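Local coordinates for SIR4-interacting protein SIF2 (Saccharomyces cerevisiae, PDB 1R5M) that antagonizes telomeric silencing, belongs to the Set3 corepressor complex and carries a C-terminal WD40 beta-propeller domain, at residues 65-70 against 96-101; 109-114 against 125-130. All blocks are in the same frame, centred on the assembly; numbering follows the deposited sequence.

Contact 1 of 2, residues 65-70 against 96-101; sequences EKNSVA and HPFALS. With SO4 (sulfate ion), chain B.
Ser-68 and His-96 hold each other through two hydrogen bonds. The backbone N of His-96 points almost straight (174°) at Ser-68 O, 3.0 Å off, while the serine hydroxyl returns the bond from OG to His-96 O at 2.7 Å, coming from above the carbonyl plane. Followed outward, the Ser-68 side chain meets a different partner with each atom. Its CB lies over one face of the Phe-98 ring, 3.7 Å from CZ and displaced toward the rim, a CH-pi contact. OG, turned anti to the backbone N (chi1 -158°), reaches His-96 O and brushes His-96 CB at 3.5 Å. A serine hydroxyl suits this buried place because it can donate to His-96 O and accept from Asn-109 ND2.

Asn-67 approaches the same ring at its edge: OD1 is 3.6 Å from Phe-98 CZ, where the ring's C-H rim suits an oxygen, with amide and ring planes 45° apart. The other end of this amide faces outward, ND2 giving a hydrogen bond of 2.8 Å to O1 of a sulfate, probably from the crystallisation liquor, which Arg-71 and Arg-95 also bind. Asn-67 centres an inverse gamma turn, a kink in the loop between strands 60-65 and 69-77.

The His-96 ring leaves this contact: NE2 is hydrogen-bonded to Thr-125 OG1 and ND1 to Glu-131 OE1, and Thr-125 in turn bonds the indole of Trp-135. Glu-131, His-96, Thr-125 and Trp-135 match the Asp-His-Ser/Thr-Trp tetrad of WD40 propellers, with glutamate in the place of the usual aspartate.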
ATOM      1  N   GLU A  65      11.385  -2.262 -11.205  1.00 11.71           N
ATOM      2  CA  GLU A  65      11.680  -3.388 -12.078  1.00 12.19           C
ATOM      3  C   GLU A  65      12.636  -4.343 -11.385  1.00 13.15           C
ATOM      4  O   GLU A  65      13.170  -4.041 -10.317  1.00 12.29           O
ATOM      5  CB  GLU A  65      12.263  -2.892 -13.401  1.00 13.38           C
ATOM      6  CG  GLU A  65      11.327  -1.938 -14.135  1.00 14.77           C
ATOM      7  CD  GLU A  65      11.957  -1.329 -15.369  1.00 18.36           C
ATOM      8  OE1 GLU A  65      12.182  -2.064 -16.350  1.00 20.62           O
ATOM      9  OE2 GLU A  65      12.232  -0.111 -15.348  1.00 23.09           O
ATOM     10  N   LYS A  66      12.858  -5.499 -11.994  1.00 13.21           N
ATOM     11  CA  LYS A  66      13.716  -6.501 -11.387  1.00 12.40           C
ATOM     12  C   LYS A  66      15.218  -6.259 -11.474  1.00 12.54           C
ATOM     13  O   LYS A  66      15.959  -6.719 -10.607  1.00 13.86           O
ATOM     14  CB  LYS A  66      13.368  -7.876 -11.966  1.00 12.18           C
ATOM     15  CG  LYS A  66      11.924  -8.282 -11.677  1.00 12.07           C
ATOM     16  CD  LYS A  66      11.557  -9.642 -12.261  1.00 13.46           C
ATOM     17  CE  LYS A  66      10.112 -10.000 -11.912  1.00 14.20           C
ATOM     18  NZ  LYS A  66       9.665 -11.276 -12.547  1.00 15.94           N
ATOM     19  N   ASN A  67      15.668  -5.524 -12.487  1.00 13.09           N
ATOM     20  CA  ASN A  67      17.097  -5.277 -12.648  1.00 13.49           C
ATOM     21  C   ASN A  67      17.666  -4.094 -11.862  1.00 12.64           C
ATOM     22  O   ASN A  67      18.345  -3.234 -12.425  1.00 13.54           O
ATOM     23  CB  ASN A  67      17.443  -5.118 -14.133  1.00 14.70           C
ATOM     24  CG  ASN A  67      18.940  -5.159 -14.386  1.00 17.02           C
ATOM     25  OD1 ASN A  67      19.654  -5.966 -13.792  1.00 19.72           O
ATOM     26  ND2 ASN A  67      19.418  -4.298 -15.276  1.00 19.78           N
ATOM     27  N   SER A  68      17.380  -4.055 -10.564  1.00 12.33           N
ATOM     28  CA  SER A  68      17.901  -3.005  -9.687  1.00 12.29           C
ATOM     29  C   SER A  68      17.646  -1.605 -10.241  1.00 12.55           C
ATOM     30  O   SER A  68      18.509  -0.725 -10.176  1.00 13.34           O
ATOM     31  CB  SER A  68      19.407  -3.225  -9.486  1.00 12.25           C
ATOM     32  OG  SER A  68      19.886  -2.588  -8.311  1.00 11.42           O
ATOM     33  N   VAL A  69      16.445  -1.393 -10.767  1.00 11.40           N
ATOM     34  CA  VAL A  69      16.098  -0.106 -11.344  1.00 11.23           C
ATOM     35  C   VAL A  69      14.593   0.139 -11.316  1.00 11.75           C
ATOM     36  O   VAL A  69      13.795  -0.796 -11.405  1.00 11.57           O
ATOM     37  CB  VAL A  69      16.593  -0.015 -12.820  1.00 12.16           C
ATOM     38  CG1 VAL A  69      15.855  -1.037 -13.688  1.00 12.86           C
ATOM     39  CG2 VAL A  69      16.388   1.390 -13.366  1.00 12.21           C
ATOM     40  N   ALA A  70      14.222   1.405 -11.161  1.00 11.33           N
ATOM     41  CA  ALA A  70      12.828   1.821 -11.170  1.00 12.16           C
ATOM     42  C   ALA A  70      12.777   2.916 -12.224  1.00 11.62           C
ATOM     43  O   ALA A  70      13.809   3.449 -12.619  1.00 11.87           O
ATOM     44  CB  ALA A  70      12.414   2.374  -9.806  1.00 10.70           C
ATOM     45  N   HIS A  96      19.814   1.612  -8.915  1.00 11.44           N
ATOM     46  CA  HIS A  96      20.552   1.307  -7.691  1.00 10.60           C
ATOM     47  C   HIS A  96      21.734   0.437  -8.107  1.00 11.70           C
ATOM     48  O   HIS A  96      21.575  -0.508  -8.873  1.00 12.77           O
ATOM     49  CB  HIS A  96      19.695   0.498  -6.710  1.00 10.10           C
ATOM     50  CG  HIS A  96      18.617   1.286  -6.034  1.00 10.61           C
ATOM     51  ND1 HIS A  96      18.630   1.552  -4.683  1.00 10.04           N
ATOM     52  CD2 HIS A  96      17.465   1.816  -6.511  1.00 10.92           C
ATOM     53  CE1 HIS A  96      17.529   2.206  -4.353  1.00 10.56           C
ATOM     54  NE2 HIS A  96      16.806   2.377  -5.444  1.00 11.14           N
ATOM     55  N   PRO A  97      22.939   0.751  -7.624  1.00 12.55           N
ATOM     56  CA  PRO A  97      24.082  -0.081  -8.007  1.00 13.12           C
ATOM     57  C   PRO A  97      23.980  -1.431  -7.300  1.00 13.90           C
ATOM     58  O   PRO A  97      23.292  -1.551  -6.288  1.00 16.33           O
ATOM     59  CB  PRO A  97      25.275   0.735  -7.517  1.00 14.72           C
ATOM     60  CG  PRO A  97      24.726   1.402  -6.286  1.00 16.92           C
ATOM     61  CD  PRO A  97      23.355   1.858  -6.746  1.00 13.02           C
ATOM     62  N   PHE A  98      24.628  -2.457  -7.840  1.00 12.88           N
ATOM     63  CA  PHE A  98      24.609  -3.746  -7.172  1.00 14.06           C
ATOM     64  C   PHE A  98      25.654  -3.634  -6.071  1.00 14.09           C
ATOM     65  O   PHE A  98      26.654  -2.934  -6.238  1.00 14.09           O
ATOM     66  CB  PHE A  98      24.957  -4.879  -8.136  1.00 16.34           C
ATOM     67  CG  PHE A  98      23.845  -5.215  -9.090  1.00 18.63           C
ATOM     68  CD1 PHE A  98      23.678  -4.499 -10.269  1.00 21.22           C
ATOM     69  CD2 PHE A  98      22.948  -6.234  -8.793  1.00 21.07           C
ATOM     70  CE1 PHE A  98      22.631  -4.792 -11.141  1.00 21.34           C
ATOM     71  CE2 PHE A  98      21.897  -6.533  -9.659  1.00 22.45           C
ATOM     72  CZ  PHE A  98      21.741  -5.810 -10.833  1.00 20.47           C
ATOM     73  N   ALA A  99      25.416  -4.306  -4.952  1.00 14.33           N
ATOM     74  CA  ALA A  99      26.329  -4.249  -3.817  1.00 16.31           C
ATOM     75  C   ALA A  99      27.720  -4.760  -4.147  1.00 17.88           C
ATOM     76  O   ALA A  99      27.893  -5.636  -4.998  1.00 16.99           O
ATOM     77  CB  ALA A  99      25.754  -5.037  -2.650  1.00 16.46           C
ATOM     78  N   LEU A 100      28.712  -4.195  -3.467  1.00 18.83           N
ATOM     79  CA  LEU A 100      30.096  -4.597  -3.657  1.00 22.09           C
ATOM     80  C   LEU A 100      30.164  -6.072  -3.284  1.00 23.00           C
ATOM     81  O   LEU A 100      30.861  -6.858  -3.928  1.00 23.76           O
ATOM     82  CB  LEU A 100      31.006  -3.781  -2.736  1.00 22.07           C
ATOM     83  CG  LEU A 100      32.512  -4.036  -2.822  1.00 22.73           C
ATOM     84  CD1 LEU A 100      33.022  -3.665  -4.203  1.00 23.47           C
ATOM     85  CD2 LEU A 100      33.219  -3.219  -1.755  1.00 23.92           C
ATOM     86  N   SER A 101      29.416  -6.424  -2.240  1.00 26.33           N
ATOM     87  CA  SER A 101      29.336  -7.789  -1.730  1.00 29.67           C
ATOM     88  C   SER A 101      30.642  -8.242  -1.089  1.00 31.15           C
ATOM     89  O   SER A 101      30.648  -8.741   0.039  1.00 31.60           O
ATOM     90  CB  SER A 101      28.945  -8.756  -2.851  1.00 31.56           C
ATOM     91  OG  SER A 101      28.838 -10.083  -2.364  1.00 33.76           O
TER
HETATM   92  S   SO4 B1001      17.460  -1.727 -17.809  0.98 25.04           S
HETATM   93  O1  SO4 B1001      18.191  -2.232 -16.632  0.93 27.25           O
HETATM   94  O2  SO4 B1001      17.748  -2.587 -18.972  0.73 27.55           O
HETATM   95  O3  SO4 B1001      16.011  -1.736 -17.530  0.70 27.66           O
HETATM   96  O4  SO4 B1001      17.884  -0.346 -18.107  0.75 27.30           O

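Contact 2 of 2, residues 109-114 against 125-130; sequences NQVTCL and TGVENG
Gly-126 O is gripped by two successive amides of the opposing strand: Thr-112 N donates a sound bond of 2.8 Å, and Cys-113 N a weak one at 3.4 Å. Val-111 CA adds a C-H contact to the same oxygen. Two residues facing one make a classic beta bulge, and Gly-126 N completes it with a bond to Cys-113 O at 2.9 Å.

Toward the turn, Glu-128 bonds through both main and side chain. Its N reaches Gln-110 O, and its OE2, using the anti lone pair, takes Gln-110 N at 2.8 Å and nearly straight (172°); Thr-108 is a second partner of that oxygen. Across the strands, Val-111 CG2 meets Val-127 CG1 at 4.1 Å.

The amide of Asn-109 lies beside Val-127; with chi1 near -163°, CG sits beside the carbonyl carbon, which carries the amide to the type I turn of residues 127-130. That turn ends on Gly-130, whose backbone angles would jam a beta carbon against the preceding carbonyl O. OD1 of Asn-109 receives Asn-129 N at 2.9 Å, nearly along the C=O axis, while ND2 serves Ser-68. A leucine in its place would probably leave both the Asn-129 N-H and the Ser-68 hydroxyl without this partner, freeing the turn to shift.

Side-chain oxygens of Asn-109 and Glu-128 thus take main-chain N-H groups beside the last backbone bond, so polar side chains add to the pairing at the open end of the hairpin.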
ATOM      1  N   ASN A 109      18.575  -8.175  -7.348  1.00 21.32           N
ATOM      2  CA  ASN A 109      18.369  -6.958  -6.571  1.00 18.27           C
ATOM      3  C   ASN A 109      17.207  -6.181  -7.180  1.00 16.82           C
ATOM      4  O   ASN A 109      17.397  -5.144  -7.810  1.00 16.42           O
ATOM      5  CB  ASN A 109      19.640  -6.097  -6.574  1.00 18.45           C
ATOM      6  CG  ASN A 109      19.644  -5.049  -5.465  1.00 16.39           C
ATOM      7  OD1 ASN A 109      19.334  -5.351  -4.310  1.00 13.94           O
ATOM      8  ND2 ASN A 109      20.013  -3.816  -5.810  1.00 16.32           N
ATOM      9  N   GLN A 110      15.998  -6.696  -6.989  1.00 15.32           N
ATOM     10  CA  GLN A 110      14.807  -6.053  -7.527  1.00 14.08           C
ATOM     11  C   GLN A 110      14.400  -4.860  -6.671  1.00 12.82           C
ATOM     12  O   GLN A 110      14.769  -4.768  -5.501  1.00 13.17           O
ATOM     13  CB  GLN A 110      13.631  -7.039  -7.559  1.00 15.86           C
ATOM     14  CG  GLN A 110      13.935  -8.404  -8.170  1.00 19.06           C
ATOM     15  CD  GLN A 110      12.696  -9.283  -8.282  1.00 20.98           C
ATOM     16  OE1 GLN A 110      11.685  -9.047  -7.617  1.00 21.83           O
ATOM     17  NE2 GLN A 110      12.775 -10.313  -9.123  1.00 21.83           N
ATOM     18  N   VAL A 111      13.656  -3.937  -7.270  1.00 13.00           N
ATOM     19  CA  VAL A 111      13.138  -2.798  -6.524  1.00 12.32           C
ATOM     20  C   VAL A 111      11.929  -3.406  -5.817  1.00 13.66           C
ATOM     21  O   VAL A 111      11.050  -3.984  -6.464  1.00 16.59           O
ATOM     22  CB  VAL A 111      12.701  -1.660  -7.460  1.00 13.14           C
ATOM     23  CG1 VAL A 111      11.910  -0.620  -6.682  1.00 12.92           C
ATOM     24  CG2 VAL A 111      13.928  -1.014  -8.091  1.00 14.26           C
ATOM     25  N   THR A 112      11.891  -3.296  -4.495  1.00 11.82           N
ATOM     26  CA  THR A 112      10.819  -3.895  -3.704  1.00 12.55           C
ATOM     27  C   THR A 112       9.833  -2.914  -3.085  1.00 13.35           C
ATOM     28  O   THR A 112       8.816  -3.326  -2.514  1.00 13.86           O
ATOM     29  CB  THR A 112      11.401  -4.724  -2.555  1.00 12.87           C
ATOM     30  OG1 THR A 112      12.171  -3.867  -1.700  1.00 13.64           O
ATOM     31  CG2 THR A 112      12.300  -5.831  -3.093  1.00 15.02           C
ATOM     32  N   CYS A 113      10.125  -1.625  -3.192  1.00 12.15           N
ATOM     33  CA  CYS A 113       9.254  -0.632  -2.583  1.00 11.91           C
ATOM     34  C   CYS A 113       9.457   0.745  -3.199  1.00 10.41           C
ATOM     35  O   CYS A 113      10.581   1.128  -3.524  1.00 10.20           O
ATOM     36  CB  CYS A 113       9.551  -0.584  -1.075  1.00 12.77           C
ATOM     37  SG  CYS A 113       8.463   0.449  -0.053  1.00 16.15           S
ATOM     38  N   LEU A 114       8.356   1.469  -3.388  1.00  9.29           N
ATOM     39  CA  LEU A 114       8.400   2.831  -3.917  1.00  9.23           C
ATOM     40  C   LEU A 114       7.395   3.649  -3.117  1.00 10.49           C
ATOM     41  O   LEU A 114       6.291   3.177  -2.831  1.00 11.02           O
ATOM     42  CB  LEU A 114       8.023   2.884  -5.400  1.00 11.09           C
ATOM     43  CG  LEU A 114       8.902   2.083  -6.363  1.00 11.28           C
ATOM     44  CD1 LEU A 114       8.314   0.693  -6.523  1.00 14.36           C
ATOM     45  CD2 LEU A 114       8.972   2.781  -7.711  1.00 13.42           C
ATOM     46  N   THR A 125      12.913   4.919  -3.242  1.00  8.52           N
ATOM     47  CA  THR A 125      12.898   3.593  -3.848  1.00  9.44           C
ATOM     48  C   THR A 125      13.768   2.700  -2.968  1.00  9.75           C
ATOM     49  O   THR A 125      14.803   3.138  -2.453  1.00 10.21           O
ATOM     50  CB  THR A 125      13.450   3.595  -5.301  1.00  9.94           C
ATOM     51  OG1 THR A 125      14.775   4.142  -5.328  1.00 10.34           O
ATOM     52  CG2 THR A 125      12.539   4.410  -6.212  1.00 11.07           C
ATOM     53  N   GLY A 126      13.321   1.463  -2.767  1.00  9.72           N
ATOM     54  CA  GLY A 126      14.064   0.513  -1.956  1.00  9.71           C
ATOM     55  C   GLY A 126      14.303  -0.761  -2.745  1.00 10.50           C
ATOM     56  O   GLY A 126      13.459  -1.156  -3.551  1.00 10.63           O
ATOM     57  N   VAL A 127      15.442  -1.406  -2.517  1.00 10.10           N
ATOM     58  CA  VAL A 127      15.779  -2.637  -3.230  1.00 11.10           C
ATOM     59  C   VAL A 127      15.979  -3.826  -2.298  1.00 11.10           C
ATOM     60  O   VAL A 127      15.995  -3.683  -1.076  1.00 11.01           O
ATOM     61  CB  VAL A 127      17.054  -2.460  -4.094  1.00 11.12           C
ATOM     62  CG1 VAL A 127      16.775  -1.497  -5.230  1.00 12.26           C
ATOM     63  CG2 VAL A 127      18.215  -1.948  -3.233  1.00 12.93           C
ATOM     64  N   GLU A 128      16.128  -5.007  -2.890  1.00 12.11           N
ATOM     65  CA  GLU A 128      16.316  -6.225  -2.119  1.00 12.60           C
ATOM     66  C   GLU A 128      17.474  -6.197  -1.130  1.00 12.26           C
ATOM     67  O   GLU A 128      17.374  -6.795  -0.060  1.00 12.31           O
ATOM     68  CB  GLU A 128      16.514  -7.424  -3.046  1.00 16.22           C
ATOM     69  CG  GLU A 128      15.299  -7.837  -3.834  1.00 20.71           C
ATOM     70  CD  GLU A 128      15.524  -9.162  -4.531  1.00 21.89           C
ATOM     71  OE1 GLU A 128      15.496 -10.207  -3.846  1.00 26.41           O
ATOM     72  OE2 GLU A 128      15.747  -9.157  -5.756  1.00 23.37           O
ATOM     73  N   ASN A 129      18.577  -5.530  -1.470  1.00 11.43           N
ATOM     74  CA  ASN A 129      19.702  -5.519  -0.540  1.00 12.04           C
ATOM     75  C   ASN A 129      19.517  -4.578   0.642  1.00 11.59           C
ATOM     76  O   ASN A 129      20.352  -4.546   1.548  1.00 12.73           O
ATOM     77  CB  ASN A 129      21.039  -5.237  -1.258  1.00 12.39           C
ATOM     78  CG  ASN A 129      21.175  -3.803  -1.752  1.00 12.69           C
ATOM     79  OD1 ASN A 129      20.815  -2.851  -1.059  1.00 13.21           O
ATOM     80  ND2 ASN A 129      21.731  -3.648  -2.949  1.00 11.92           N
ATOM     81  N   GLY A 130      18.418  -3.822   0.635  1.00 10.40           N
ATOM     82  CA  GLY A 130      18.128  -2.919   1.737  1.00 10.77           C
ATOM     83  C   GLY A 130      18.343  -1.437   1.504  1.00  9.44           C
ATOM     84  O   GLY A 130      17.850  -0.607   2.270  1.00  9.71           O
TER

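Contact 1 closes in sequence before contact 2 opens, yet their centres lie only about 8 Å apart. Two side-chain bonds probably join them: His-96 NE2 to Thr-125 OG1 at 2.7 Å, and Ser-68 OG to Asn-109 ND2 at 2.8 Å. In addition, Val-69 O packs against Val-111 CG2 at 3.3 Å, and the backbones of Glu-65 and Val-111 are hydrogen-bonded. Contact 1 belongs to the four-stranded sheet running from strand 50-53 to strand 86-95 and the loop leaving it; contact 2 is the first hairpin of the next blade. Together they weld neighbouring blades of the propeller. The sulfate is bound by contact 1, at Asn-67, and takes no part in this junction.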